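Local atomic coordinates of xylose isomerase domain protein (Alicyclobacillus acidocaldarius subsp. acidocaldarius, PDB entry 3U0H), a protein that probably acts as an isomerase, perhaps on a sugar, as a member of the xylose isomerase-like TIM-barrel family. Residues 5-10 and 246-251; 29-34 and 60-65; 81-86 and 125-130; 144-149 and 212-217; 177-182 and 219-224. All blocks are in the same frame, centred on the assembly; numbering follows the deposited sequence. Where two conformers were deposited one is given.

Contact 1 of 5, residues 5-10 and 246-251; sequences EPCLHP and PVAAEV
The closure of the TIM barrel runs through this contact, where first strand 5-8 lies parallel to last strand 246-249. Two backbone bonds join them: Val247 N gives its hydrogen to Glu5 O at 2.7 Å, nearly along the C=O axis, and Cys7 N reaches Val247 O at 2.9 Å from well above the carbonyl plane. Cys7 CB lies 3.7 Å from Pro246 CB and also touches Ala248 CB; these three side chains share one face of the sheet, while Pro6 and Val247 take the other, facing helix 261-280 and Ile206. In this eight-stranded parallel barrel the seam continues past the strands' C-terminal ends, where the strands give way to loops and the family places its active site. There His9 turns toward Glu250, CG anti to the backbone N (chi1 -165°), and Glu250 CB sits over the centre of the imidazole, 4.0 Å from its centroid. Pro10 CD lies on the opposite face, offset to the rim. The carboxylate stands almost perpendicular to the ring. A water links the two polar ends, 2.5 Å from His9 NE2 and donating to Glu250 OE2 at 2.6 Å, while His9 ND1 is hydrogen-bonded to Thr11 OG1.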
# COMPACT_ATOMS: atom_id res chain seq x y z
N GLU A 5 34.13 -4.95 -1.78
CA GLU A 5 35.17 -5.33 -0.84
C GLU A 5 35.05 -6.69 -0.25
O GLU A 5 33.96 -7.21 -0.11
CB GLU A 5 35.17 -4.42 0.33
CG GLU A 5 35.89 -3.15 0.07
CD GLU A 5 36.09 -2.44 1.36
OE1 GLU A 5 37.00 -2.90 2.09
OE2 GLU A 5 35.30 -1.49 1.63
N PRO A 6 36.18 -7.25 0.19
CA PRO A 6 36.19 -8.56 0.77
C PRO A 6 35.59 -8.46 2.15
O PRO A 6 35.75 -7.44 2.81
CB PRO A 6 37.66 -8.92 0.84
CG PRO A 6 38.31 -8.03 -0.16
CD PRO A 6 37.55 -6.75 -0.05
N CYS A 7 34.88 -9.50 2.55
CA CYS A 7 34.17 -9.55 3.81
C CYS A 7 34.47 -10.89 4.44
O CYS A 7 34.44 -11.93 3.79
CB CYS A 7 32.65 -9.40 3.59
SG CYS A 7 31.69 -9.59 5.15
N LEU A 8 34.78 -10.90 5.72
CA LEU A 8 35.10 -12.15 6.39
C LEU A 8 33.81 -12.87 6.80
O LEU A 8 32.81 -12.26 7.17
CB LEU A 8 35.98 -11.88 7.60
CG LEU A 8 36.57 -13.12 8.27
CD1 LEU A 8 37.65 -13.78 7.40
CD2 LEU A 8 37.11 -12.74 9.63
N HIS A 9 33.83 -14.18 6.65
CA HIS A 9 32.73 -15.02 7.03
C HIS A 9 33.14 -16.12 8.03
O HIS A 9 34.18 -16.73 7.88
CB HIS A 9 32.21 -15.68 5.79
CG HIS A 9 30.88 -16.28 5.98
ND1 HIS A 9 30.73 -17.54 6.36
CD2 HIS A 9 29.61 -15.74 5.86
CE1 HIS A 9 29.39 -17.81 6.49
NE2 HIS A 9 28.72 -16.71 6.17
N PRO A 10 32.29 -16.43 9.01
CA PRO A 10 32.61 -17.38 10.09
C PRO A 10 33.14 -18.77 9.67
O PRO A 10 34.05 -19.33 10.34
CB PRO A 10 31.26 -17.58 10.78
CG PRO A 10 30.52 -16.32 10.51
CD PRO A 10 30.89 -15.95 9.12
N PRO A 246 30.04 -5.52 0.24
CA PRO A 246 30.85 -6.64 0.69
C PRO A 246 30.59 -7.90 -0.07
O PRO A 246 29.43 -8.22 -0.45
CB PRO A 246 30.38 -6.84 2.14
CG PRO A 246 29.01 -6.24 2.19
CD PRO A 246 29.17 -5.03 1.32
N VAL A 247 31.67 -8.62 -0.26
CA VAL A 247 31.66 -9.94 -0.86
C VAL A 247 32.22 -10.92 0.14
O VAL A 247 33.44 -10.93 0.42
CB VAL A 247 32.51 -9.92 -2.12
CG1 VAL A 247 32.59 -11.27 -2.78
CG2 VAL A 247 32.00 -8.83 -3.08
N ALA A 248 31.35 -11.78 0.67
CA ALA A 248 31.75 -12.71 1.73
C ALA A 248 32.09 -14.08 1.22
O ALA A 248 31.34 -14.64 0.42
CB ALA A 248 30.66 -12.82 2.76
N ALA A 249 33.20 -14.63 1.69
CA ALA A 249 33.57 -16.00 1.34
C ALA A 249 32.85 -16.99 2.27
O ALA A 249 33.41 -17.39 3.31
CB ALA A 249 35.07 -16.19 1.43
N GLU A 250 31.61 -17.32 1.93
CA GLU A 250 30.84 -18.41 2.61
C GLU A 250 31.29 -19.76 2.04
O GLU A 250 30.88 -20.14 0.93
CB GLU A 250 29.30 -18.25 2.48
CG GLU A 250 28.51 -19.31 3.32
CD GLU A 250 26.98 -19.21 3.28
OE1 GLU A 250 26.34 -19.43 2.22
OE2 GLU A 250 26.38 -18.95 4.35
N VAL A 251 32.16 -20.45 2.79
CA VAL A 251 32.71 -21.73 2.35
C VAL A 251 32.20 -22.83 3.27
O VAL A 251 32.91 -23.25 4.16
CB VAL A 251 34.25 -21.68 2.27
CG1 VAL A 251 34.80 -23.03 1.85
CG2 VAL A 251 34.67 -20.61 1.26
O HOH W 1 26.25 -16.88 5.85

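Contact 2 of 5, residues 29-34 and 60-65; sequences GYRYVD and GLVLAN. With EDO (1,2-ethanediol), chain F.
Tyr32 and Val62 lie side by side and point the same way, on neighbouring parallel strands. From Tyr32 the path is short: CB passes Val62 O, ring atom CD1 lies close to both that carbonyl oxygen and Val62 CG1 and also meets Ala64 CB, and CE1 presses on Val62 CG1 at 3.4 Å. CG of Tyr32 is anti to its carbonyl carbon (chi1 -84°), which carries this side of the ring over to the valine; the ring also touches Glu5 and Cys7 of strand 5-8. Underneath, the backbones are joined by three bonds: Val62 N to Arg31 O at 2.7 Å, Val33 N to Val62 O at 2.9 Å, and Ala64 N to Val33 O at 2.8 Å. This is the pairing of the second and third strands of the TIM barrel, linked in the chain by helices 37-47 and 49-57 in a right-handed beta-alpha-beta crossover. On the helix-facing side Val33 CG1 meets Leu61 CD2, and both side chains pack against Phe56 and Ala25. Leu61 CD2 also lies 3.4 Å from Tyr30 O. Arg31, extended from CG to NE, runs beside Val62 with CG2 at the edge of its guanidinium, and packs on Arg31 of a second subunit. Farther along the chain, Asp34 OD1 accepts from O1 of a bound 1,2-ethanediol at 2.7 Å, and the diol's O2 lies equally close to OD2. Asp34 OD2 is also hydrogen-bonded to Tyr203 OH.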
# COMPACT_ATOMS: atom_id res chain seq x y z
N GLY A 29 43.30 -7.74 8.22
CA GLY A 29 43.13 -6.59 7.36
C GLY A 29 41.73 -6.42 6.75
O GLY A 29 41.60 -5.69 5.76
N TYR A 30 40.69 -7.09 7.28
CA TYR A 30 39.32 -6.82 6.80
C TYR A 30 38.71 -5.61 7.51
O TYR A 30 39.12 -5.25 8.62
CB TYR A 30 38.40 -7.99 7.07
CG TYR A 30 38.63 -9.23 6.28
CD1 TYR A 30 39.57 -10.14 6.67
CD2 TYR A 30 37.87 -9.54 5.20
CE1 TYR A 30 39.79 -11.30 5.97
CE2 TYR A 30 38.07 -10.72 4.50
CZ TYR A 30 39.04 -11.60 4.89
OH TYR A 30 39.29 -12.80 4.21
N ARG A 31 37.72 -5.00 6.85
CA ARG A 31 36.86 -3.96 7.44
C ARG A 31 35.41 -4.51 7.57
O ARG A 31 34.77 -4.40 8.61
CB ARG A 31 36.93 -2.70 6.56
CG ARG A 31 35.87 -1.63 6.77
CD ARG A 31 35.98 -0.55 5.68
NE ARG A 31 34.70 0.14 5.45
CZ ARG A 31 34.44 1.01 4.47
NH1 ARG A 31 35.37 1.32 3.56
NH2 ARG A 31 33.23 1.57 4.39
N TYR A 32 34.91 -5.14 6.52
CA TYR A 32 33.60 -5.78 6.57
C TYR A 32 33.64 -7.18 7.24
O TYR A 32 34.45 -8.05 6.83
CB TYR A 32 33.02 -5.94 5.18
CG TYR A 32 32.30 -4.72 4.65
CD1 TYR A 32 31.10 -4.27 5.21
CD2 TYR A 32 32.81 -4.03 3.55
CE1 TYR A 32 30.45 -3.16 4.68
CE2 TYR A 32 32.17 -2.91 3.01
CZ TYR A 32 31.00 -2.47 3.56
OH TYR A 32 30.42 -1.35 2.99
N VAL A 33 32.78 -7.39 8.24
CA VAL A 33 32.58 -8.72 8.83
C VAL A 33 31.11 -9.15 8.80
O VAL A 33 30.21 -8.37 9.09
CB VAL A 33 33.12 -8.84 10.24
CG1 VAL A 33 34.63 -8.84 10.19
CG2 VAL A 33 32.56 -7.76 11.15
N ASP A 34 30.92 -10.39 8.35
CA ASP A 34 29.68 -11.11 8.47
C ASP A 34 29.73 -11.84 9.84
O ASP A 34 30.68 -12.58 10.17
CB ASP A 34 29.55 -12.11 7.31
CG ASP A 34 28.15 -12.72 7.22
OD1 ASP A 34 27.58 -13.03 8.26
OD2 ASP A 34 27.62 -12.88 6.12
N GLY A 60 37.79 -0.82 13.90
CA GLY A 60 37.58 -0.42 12.51
C GLY A 60 36.69 -1.37 11.71
O GLY A 60 36.87 -1.48 10.50
N LEU A 61 35.72 -2.05 12.34
CA LEU A 61 34.91 -3.02 11.58
C LEU A 61 33.48 -2.56 11.26
O LEU A 61 32.89 -1.85 12.01
CB LEU A 61 34.88 -4.41 12.29
CG LEU A 61 36.29 -5.03 12.50
CD1 LEU A 61 36.22 -6.19 13.47
CD2 LEU A 61 36.96 -5.46 11.20
N VAL A 62 32.95 -3.03 10.12
CA VAL A 62 31.58 -2.79 9.72
C VAL A 62 30.78 -4.09 9.54
O VAL A 62 31.19 -4.99 8.78
CB VAL A 62 31.52 -2.03 8.38
CG1 VAL A 62 30.07 -1.97 7.89
CG2 VAL A 62 32.10 -0.60 8.51
N LEU A 63 29.65 -4.20 10.24
CA LEU A 63 28.79 -5.40 10.14
C LEU A 63 28.23 -5.41 8.75
O LEU A 63 27.57 -4.49 8.36
CB LEU A 63 27.65 -5.43 11.18
CG LEU A 63 26.64 -6.60 11.16
CD1 LEU A 63 27.36 -7.87 11.64
CD2 LEU A 63 25.36 -6.37 11.97
N ALA A 64 28.46 -6.49 8.02
CA ALA A 64 28.08 -6.59 6.62
C ALA A 64 26.55 -6.79 6.37
O ALA A 64 26.03 -6.39 5.34
CB ALA A 64 28.85 -7.77 6.00
N ASN A 65 25.88 -7.52 7.26
CA ASN A 65 24.53 -8.04 6.96
C ASN A 65 23.86 -8.59 8.22
O ASN A 65 24.52 -8.92 9.22
CB ASN A 65 24.70 -9.18 5.96
CG ASN A 65 23.40 -9.83 5.50
OD1 ASN A 65 22.45 -9.16 5.03
ND2 ASN A 65 23.36 -11.16 5.60
C1 EDO F . 24.87 -15.06 8.53
O1 EDO F . 26.28 -15.36 8.76
C2 EDO F . 24.58 -13.56 8.33
O2 EDO F . 25.11 -13.01 7.10

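Contact 3 of 5, residues 81-86 and 125-130; sequences RELSLL and RQVAVE
Leu83 and Leu86 meet Val127 in a purely apolar contact between the end of helix 76-84, with the start of the next helix, and helix 113-131 of the barrel's outer layer. The closest meetings are methyl to methyl. Leu83 CD1 touches Val127 CG2 at 3.7 Å, the two side chains slanting across each other, and Leu86 CD2 touches Val127 CG1 at the same distance, here crossing at about a right angle. The valine thus offers one branch to each leucine. Both leucines have CG anti to the backbone N (chi1 -180° for Leu83), a setting that sends their forked ends across to the facing helix.

A second group consists of the aliphatic parts of polar side chains. Leu83 CD2 lies 3.9 Å from Gln126 CB, while Leu83 CD1 lies 3.8 Å from Glu130 CG; the glutamate chain is bent at chi2 (-57°). Leu83 therefore has Gln126, Val127 and Glu130 around its two methyls, with Gln126 OE1 engaged by Arg122. Leu86 and Val127 also pack on Pro69 and Leu68 of the preceding loop.

With no hydrogen bond between the two segments, the helices are held by the fit and burial of side chains, and direction-specific polar links play no part between them.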
# COMPACT_ATOMS: atom_id res chain seq x y z
N ARG A 81 5.29 -13.01 16.64
CA ARG A 81 6.02 -12.55 17.80
C ARG A 81 7.44 -12.16 17.38
O ARG A 81 7.94 -11.10 17.67
CB ARG A 81 6.03 -13.68 18.84
CG ARG A 81 6.69 -13.38 20.19
CD ARG A 81 6.56 -14.58 21.14
NE ARG A 81 5.21 -15.16 21.09
CZ ARG A 81 4.96 -16.47 21.06
NH1 ARG A 81 5.95 -17.38 21.07
NH2 ARG A 81 3.70 -16.86 20.98
N GLU A 82 8.08 -13.06 16.65
CA GLU A 82 9.44 -12.79 16.18
C GLU A 82 9.48 -11.62 15.18
O GLU A 82 10.48 -10.85 15.12
CB GLU A 82 10.06 -14.05 15.61
CG GLU A 82 10.21 -15.17 16.64
CD GLU A 82 11.10 -14.74 17.78
OE1 GLU A 82 12.17 -14.16 17.49
OE2 GLU A 82 10.71 -14.93 18.97
N LEU A 83 8.37 -11.42 14.45
CA LEU A 83 8.28 -10.29 13.52
C LEU A 83 8.20 -8.96 14.27
O LEU A 83 8.75 -7.94 13.84
CB LEU A 83 7.10 -10.47 12.57
CG LEU A 83 6.91 -9.36 11.54
CD1 LEU A 83 8.00 -9.43 10.49
CD2 LEU A 83 5.50 -9.50 10.93
N SER A 84 7.59 -8.99 15.43
CA SER A 84 7.50 -7.78 16.24
C SER A 84 8.79 -7.37 16.83
O SER A 84 8.99 -6.21 17.16
CB SER A 84 6.54 -8.00 17.38
OG SER A 84 5.27 -7.68 16.86
N LEU A 85 9.65 -8.34 17.02
CA LEU A 85 10.93 -8.11 17.58
C LEU A 85 11.93 -7.74 16.50
O LEU A 85 13.05 -7.34 16.83
CB LEU A 85 11.36 -9.36 18.34
CG LEU A 85 10.60 -9.82 19.59
CD1 LEU A 85 11.09 -11.19 20.13
CD2 LEU A 85 10.64 -8.73 20.70
N LEU A 86 11.58 -7.85 15.20
CA LEU A 86 12.59 -7.66 14.15
C LEU A 86 13.13 -6.23 14.02
O LEU A 86 14.33 -6.02 13.85
CB LEU A 86 12.06 -8.17 12.81
CG LEU A 86 12.77 -7.75 11.53
CD1 LEU A 86 14.20 -8.29 11.57
CD2 LEU A 86 12.03 -8.20 10.29
N ARG A 125 6.85 -10.62 2.73
CA ARG A 125 6.27 -9.29 2.49
C ARG A 125 6.19 -8.55 3.83
O ARG A 125 6.59 -7.37 3.94
CB ARG A 125 4.88 -9.44 1.87
CG ARG A 125 4.13 -8.15 1.66
CD ARG A 125 2.63 -8.42 1.34
NE ARG A 125 2.53 -9.41 0.28
CZ ARG A 125 1.58 -10.33 0.08
NH1 ARG A 125 0.52 -10.43 0.84
NH2 ARG A 125 1.75 -11.17 -0.96
N GLN A 126 5.61 -9.21 4.83
CA GLN A 126 5.53 -8.64 6.19
C GLN A 126 6.94 -8.29 6.71
O GLN A 126 7.14 -7.24 7.28
CB GLN A 126 4.79 -9.57 7.13
CG GLN A 126 3.27 -9.63 6.90
CD GLN A 126 2.57 -10.62 7.83
OE1 GLN A 126 3.01 -11.75 8.01
NE2 GLN A 126 1.51 -10.20 8.44
N VAL A 127 7.91 -9.15 6.49
CA VAL A 127 9.26 -8.85 6.93
C VAL A 127 9.78 -7.62 6.20
O VAL A 127 10.30 -6.70 6.85
CB VAL A 127 10.16 -10.05 6.75
CG1 VAL A 127 11.65 -9.70 6.88
CG2 VAL A 127 9.78 -11.12 7.77
N ALA A 128 9.60 -7.58 4.88
CA ALA A 128 10.12 -6.49 4.08
C ALA A 128 9.48 -5.18 4.48
O ALA A 128 10.14 -4.18 4.56
CB ALA A 128 9.82 -6.75 2.62
N VAL A 129 8.19 -5.21 4.73
CA VAL A 129 7.48 -4.04 5.20
C VAL A 129 7.99 -3.51 6.54
O VAL A 129 8.14 -2.29 6.69
CB VAL A 129 5.96 -4.28 5.27
CG1 VAL A 129 5.23 -3.14 6.03
CG2 VAL A 129 5.41 -4.45 3.85
N GLU A 130 8.33 -4.37 7.50
CA GLU A 130 8.84 -3.87 8.79
C GLU A 130 10.16 -3.16 8.54
O GLU A 130 10.60 -2.35 9.37
CB GLU A 130 9.08 -4.99 9.84
CG GLU A 130 7.80 -5.60 10.38
CD GLU A 130 6.92 -4.53 10.99
OE1 GLU A 130 7.46 -3.73 11.77
OE2 GLU A 130 5.73 -4.43 10.65

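Contact 4 of 5, residues 144-149 and 212-217; sequences GPHHLR and APEDAH
His147 and His217 stack face to face, their centroids 3.7 Å apart and planes 13° from parallel. His147 CE1 lies 3.4 Å from His217 NE2, although the two side chains cross at about a right angle. His147 has CG between its backbone N and carbonyl carbon (chi1 66°), and the ring it carries also presents an edge, in plane, to Ala216 O. The second pair is a CH-pi contact: Glu214 CA sits squarely over the His146 ring, 3.8 Å from its centroid, while Arg149 NH1 lies over the opposite face, so that the imidazole is sandwiched. Pro145 CB touches Ala216 O at 3.6 Å. These loops follow strands 137-141 and 201-206, at the C-terminal end of the TIM barrel, and no hydrogen bond joins them directly. A bridging water does so instead: it accepts from His146 N and donates to Pro213 O and, at 2.9 Å, to Ala216 O. In the next shell Arg149 NH2 is bonded to Gly144 O at 2.6 Å, which holds the guanidinium near His146. The ring of His146 is tied through NE2 to Thr185 O. Neighbouring backbone NH groups fix the stacked pair, Asp218 N at His147 NE2 and Gly219 N at His217 ND1.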
# COMPACT_ATOMS: atom_id res chain seq x y z
N GLY A 144 21.07 -23.25 -5.67
CA GLY A 144 21.23 -23.96 -6.96
C GLY A 144 21.59 -25.46 -6.96
O GLY A 144 21.29 -26.12 -7.93
N PRO A 145 22.24 -26.00 -5.91
CA PRO A 145 22.66 -27.39 -6.05
C PRO A 145 21.55 -28.46 -6.11
O PRO A 145 20.52 -28.35 -5.44
CB PRO A 145 23.54 -27.61 -4.83
CG PRO A 145 24.07 -26.29 -4.52
CD PRO A 145 22.94 -25.36 -4.80
N HIS A 146 21.84 -29.53 -6.86
CA HIS A 146 20.80 -30.39 -7.42
C HIS A 146 20.33 -31.36 -6.42
O HIS A 146 19.17 -31.76 -6.47
CB HIS A 146 21.25 -31.08 -8.70
CG HIS A 146 21.50 -30.15 -9.89
ND1 HIS A 146 21.18 -30.51 -11.15
CD2 HIS A 146 22.07 -28.88 -9.98
CE1 HIS A 146 21.51 -29.52 -12.00
NE2 HIS A 146 22.06 -28.53 -11.29
N HIS A 147 21.20 -31.74 -5.50
CA HIS A 147 20.86 -32.72 -4.47
C HIS A 147 19.79 -32.19 -3.55
O HIS A 147 19.20 -32.96 -2.82
CB HIS A 147 22.10 -33.16 -3.70
CG HIS A 147 22.73 -32.07 -2.87
ND1 HIS A 147 22.39 -31.86 -1.58
CD2 HIS A 147 23.66 -31.09 -3.20
CE1 HIS A 147 23.07 -30.77 -1.10
NE2 HIS A 147 23.87 -30.32 -2.08
N LEU A 148 19.49 -30.88 -3.59
CA LEU A 148 18.42 -30.31 -2.73
C LEU A 148 17.09 -30.25 -3.47
O LEU A 148 16.08 -29.81 -2.90
CB LEU A 148 18.84 -28.95 -2.18
CG LEU A 148 20.08 -28.94 -1.27
CD1 LEU A 148 20.51 -27.48 -1.00
CD2 LEU A 148 19.93 -29.68 0.08
N ARG A 149 17.06 -30.78 -4.69
CA ARG A 149 15.80 -30.76 -5.49
C ARG A 149 14.87 -31.97 -5.48
O ARG A 149 13.91 -32.01 -6.25
CB ARG A 149 16.15 -30.50 -6.93
CG ARG A 149 17.02 -29.30 -7.14
CD ARG A 149 17.26 -29.01 -8.61
NE ARG A 149 18.22 -27.92 -8.73
CZ ARG A 149 18.65 -27.39 -9.86
NH1 ARG A 149 18.24 -27.84 -11.03
NH2 ARG A 149 19.53 -26.40 -9.81
N ALA A 212 31.31 -30.46 -11.39
CA ALA A 212 30.38 -29.98 -12.34
C ALA A 212 29.11 -29.41 -11.62
O ALA A 212 28.72 -29.85 -10.52
CB ALA A 212 30.02 -31.11 -13.29
N PRO A 213 28.43 -28.46 -12.27
CA PRO A 213 27.19 -27.90 -11.73
C PRO A 213 26.23 -28.93 -11.15
O PRO A 213 25.66 -28.68 -10.07
CB PRO A 213 26.54 -27.19 -12.96
CG PRO A 213 27.67 -26.96 -13.95
CD PRO A 213 28.73 -27.99 -13.65
N GLU A 214 26.02 -30.05 -11.85
CA GLU A 214 25.04 -31.08 -11.38
C GLU A 214 25.50 -31.81 -10.15
O GLU A 214 24.68 -32.47 -9.50
CB GLU A 214 24.77 -32.20 -12.41
CG GLU A 214 24.60 -31.77 -13.83
CD GLU A 214 25.95 -31.67 -14.48
OE1 GLU A 214 26.53 -32.77 -14.75
OE2 GLU A 214 26.42 -30.49 -14.65
N ASP A 215 26.80 -31.76 -9.86
CA ASP A 215 27.42 -32.58 -8.83
C ASP A 215 27.70 -31.83 -7.52
O ASP A 215 27.63 -32.40 -6.39
CB ASP A 215 28.74 -33.13 -9.37
CG ASP A 215 28.57 -34.02 -10.62
OD1 ASP A 215 27.45 -34.58 -10.79
OD2 ASP A 215 29.55 -34.15 -11.42
N ALA A 216 28.02 -30.54 -7.66
CA ALA A 216 28.51 -29.76 -6.56
C ALA A 216 27.54 -29.87 -5.37
O ALA A 216 26.30 -29.87 -5.54
CB ALA A 216 28.76 -28.32 -7.00
N HIS A 217 28.11 -30.09 -4.17
CA HIS A 217 27.33 -30.20 -2.93
C HIS A 217 27.38 -28.93 -2.12
O HIS A 217 28.44 -28.39 -1.86
CB HIS A 217 27.78 -31.36 -2.10
CG HIS A 217 26.79 -31.78 -1.03
ND1 HIS A 217 26.57 -31.03 0.09
CD2 HIS A 217 26.02 -32.94 -0.89
CE1 HIS A 217 25.66 -31.68 0.89
NE2 HIS A 217 25.33 -32.84 0.28
O HOH W 2 24.66 -29.52 -7.92

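Contact 5 of 5, residues 177-182 and 219-224; sequences LVDSYH and GKRLLP. With EDO (1,2-ethanediol), chain D.
A polar pocket at the C-terminal end of the barrel, occupied by a 1,2-ethanediol probably left from crystallisation, is bordered by Arg221, Asp179 and His182. Arg221 NH1 makes a salt bridge with Asp179 OD2 at 2.9 Å, meeting the oxygen on its syn side while the two flat groups stand steeply to each other, planes 78° apart. Arg221 then lies along Tyr181. Its CG sits over one face of the phenol ring, 3.5 Å from CE1, its chain runs extended from CG to NE, and its guanidinium is stacked flat with the planes only 6° apart, centred near Tyr181 CB, so that the cation-pi contact is off-centre. Asp179 ends the sixth TIM-barrel strand, 174-179, and is the N-cap of the helix that follows: its OD1 accepts from Tyr181 N at 2.7 Å. One carboxylate thus serves the helix start with one oxygen and the arginine with the other, and His205 ND1 and Asn207 ND2 add further bonds to it. His182 approaches the guanidinium almost perpendicularly, its CE1 3.6 Å from Arg221 NH2, and donates from NE2 to the diol O2 at 3.1 Å. That oxygen lies in the plane of the imidazole. Arg221 NH2 has its salt-bridge partner in Asp218, which also bonds the diol. At the outer end of the tyrosine, a water donates to Lys220 O.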
# COMPACT_ATOMS: atom_id res chain seq x y z
N LEU A 177 20.27 -12.28 -2.69
CA LEU A 177 21.63 -12.56 -2.18
C LEU A 177 22.16 -13.47 -3.27
O LEU A 177 21.60 -14.52 -3.48
CB LEU A 177 21.56 -13.31 -0.81
CG LEU A 177 22.84 -13.43 0.07
CD1 LEU A 177 22.50 -14.16 1.38
CD2 LEU A 177 23.93 -14.22 -0.66
N VAL A 178 23.21 -13.06 -3.95
CA VAL A 178 23.76 -13.81 -5.02
C VAL A 178 25.02 -14.53 -4.56
O VAL A 178 26.04 -13.90 -4.28
CB VAL A 178 24.13 -12.88 -6.20
CG1 VAL A 178 24.69 -13.73 -7.34
CG2 VAL A 178 22.94 -12.05 -6.66
N ASP A 179 24.99 -15.86 -4.57
CA ASP A 179 26.14 -16.69 -4.15
C ASP A 179 26.77 -17.34 -5.39
O ASP A 179 26.03 -17.88 -6.17
CB ASP A 179 25.58 -17.76 -3.23
CG ASP A 179 26.67 -18.62 -2.58
OD1 ASP A 179 27.62 -19.05 -3.29
OD2 ASP A 179 26.51 -18.87 -1.33
N SER A 180 28.10 -17.35 -5.57
CA SER A 180 28.65 -17.91 -6.80
C SER A 180 28.28 -19.35 -6.91
O SER A 180 28.21 -19.90 -8.00
CB SER A 180 30.18 -17.82 -6.84
OG SER A 180 30.65 -18.02 -5.52
N TYR A 181 28.11 -19.99 -5.77
CA TYR A 181 27.95 -21.43 -5.74
C TYR A 181 26.62 -21.76 -6.43
O TYR A 181 26.49 -22.78 -7.10
CB TYR A 181 27.96 -21.95 -4.29
CG TYR A 181 28.46 -23.34 -4.15
CD1 TYR A 181 29.82 -23.63 -4.09
CD2 TYR A 181 27.58 -24.40 -4.09
CE1 TYR A 181 30.27 -24.94 -3.95
CE2 TYR A 181 28.02 -25.71 -4.00
CZ TYR A 181 29.37 -25.97 -3.92
OH TYR A 181 29.84 -27.27 -3.78
N HIS A 182 25.66 -20.87 -6.26
CA HIS A 182 24.30 -21.09 -6.77
C HIS A 182 24.15 -20.62 -8.17
O HIS A 182 23.38 -21.18 -8.91
CB HIS A 182 23.33 -20.36 -5.88
CG HIS A 182 23.33 -20.90 -4.49
ND1 HIS A 182 23.53 -22.20 -4.24
CD2 HIS A 182 23.21 -20.27 -3.26
CE1 HIS A 182 23.50 -22.40 -2.93
NE2 HIS A 182 23.29 -21.21 -2.33
N GLY A 219 27.14 -28.22 0.83
CA GLY A 219 27.71 -28.33 2.17
C GLY A 219 29.20 -28.63 2.11
O GLY A 219 29.84 -28.68 3.14
N LYS A 220 29.73 -28.81 0.91
CA LYS A 220 31.13 -29.23 0.66
C LYS A 220 31.86 -28.31 -0.36
O LYS A 220 32.14 -28.71 -1.47
CB LYS A 220 31.16 -30.69 0.16
CG LYS A 220 30.35 -31.61 1.04
CD LYS A 220 30.39 -33.08 0.63
CE LYS A 220 29.17 -33.81 1.16
NZ LYS A 220 28.94 -35.12 0.49
N ARG A 221 32.09 -27.06 0.04
CA ARG A 221 32.63 -26.01 -0.79
C ARG A 221 34.14 -25.76 -0.58
O ARG A 221 34.77 -26.22 0.36
CB ARG A 221 31.86 -24.68 -0.54
CG ARG A 221 30.32 -24.76 -0.50
CD ARG A 221 29.68 -23.37 -0.51
NE ARG A 221 28.24 -23.48 -0.47
CZ ARG A 221 27.41 -22.45 -0.45
NH1 ARG A 221 27.89 -21.20 -0.43
NH2 ARG A 221 26.09 -22.66 -0.46
N LEU A 222 34.72 -25.01 -1.50
CA LEU A 222 36.16 -24.74 -1.49
C LEU A 222 36.37 -23.22 -1.36
O LEU A 222 35.42 -22.41 -1.50
CB LEU A 222 36.76 -25.27 -2.77
CG LEU A 222 36.88 -26.78 -3.01
CD1 LEU A 222 37.76 -27.03 -4.23
CD2 LEU A 222 37.46 -27.52 -1.81
N LEU A 223 37.61 -22.85 -1.05
CA LEU A 223 38.01 -21.47 -0.95
C LEU A 223 37.95 -20.84 -2.30
O LEU A 223 38.39 -21.46 -3.27
CB LEU A 223 39.46 -21.36 -0.51
CG LEU A 223 39.81 -22.00 0.83
CD1 LEU A 223 41.28 -21.69 1.17
CD2 LEU A 223 38.81 -21.52 1.89
N PRO A 224 37.48 -19.57 -2.36
CA PRO A 224 37.51 -18.85 -3.65
C PRO A 224 38.84 -19.06 -4.38
O PRO A 224 39.91 -18.86 -3.78
CB PRO A 224 37.37 -17.39 -3.24
CG PRO A 224 36.67 -17.45 -1.92
CD PRO A 224 37.22 -18.66 -1.24
C1 EDO D . 22.59 -21.97 2.57
O1 EDO D . 23.25 -22.97 3.34
C2 EDO D . 21.99 -22.71 1.38
O2 EDO D . 22.95 -22.71 0.32
O HOH W 3 30.88 -30.49 -3.78

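Overall arrangement
Contacts 1 and 2 belong to the barrel wall itself and share a sheet: strand 5-8 is paired with 246-249 on one side and with 32-33 on the other, with Leu8 bonded to Tyr32 and Asp34. Both rely on backbone bonds. Contact 5 lies nearly as centrally as contact 1, about 11 Å away between centres, but is made by charged and aromatic side chains; the two touch through Glu250 near Arg221 and Asp179. Contact 4 is farther out, joins loops through rings and a water, and meets contact 5 where His217 O lies beside Tyr181 OH. Contact 3, apolar and between outer helices, stands about 28 Å from contact 5, centre to centre.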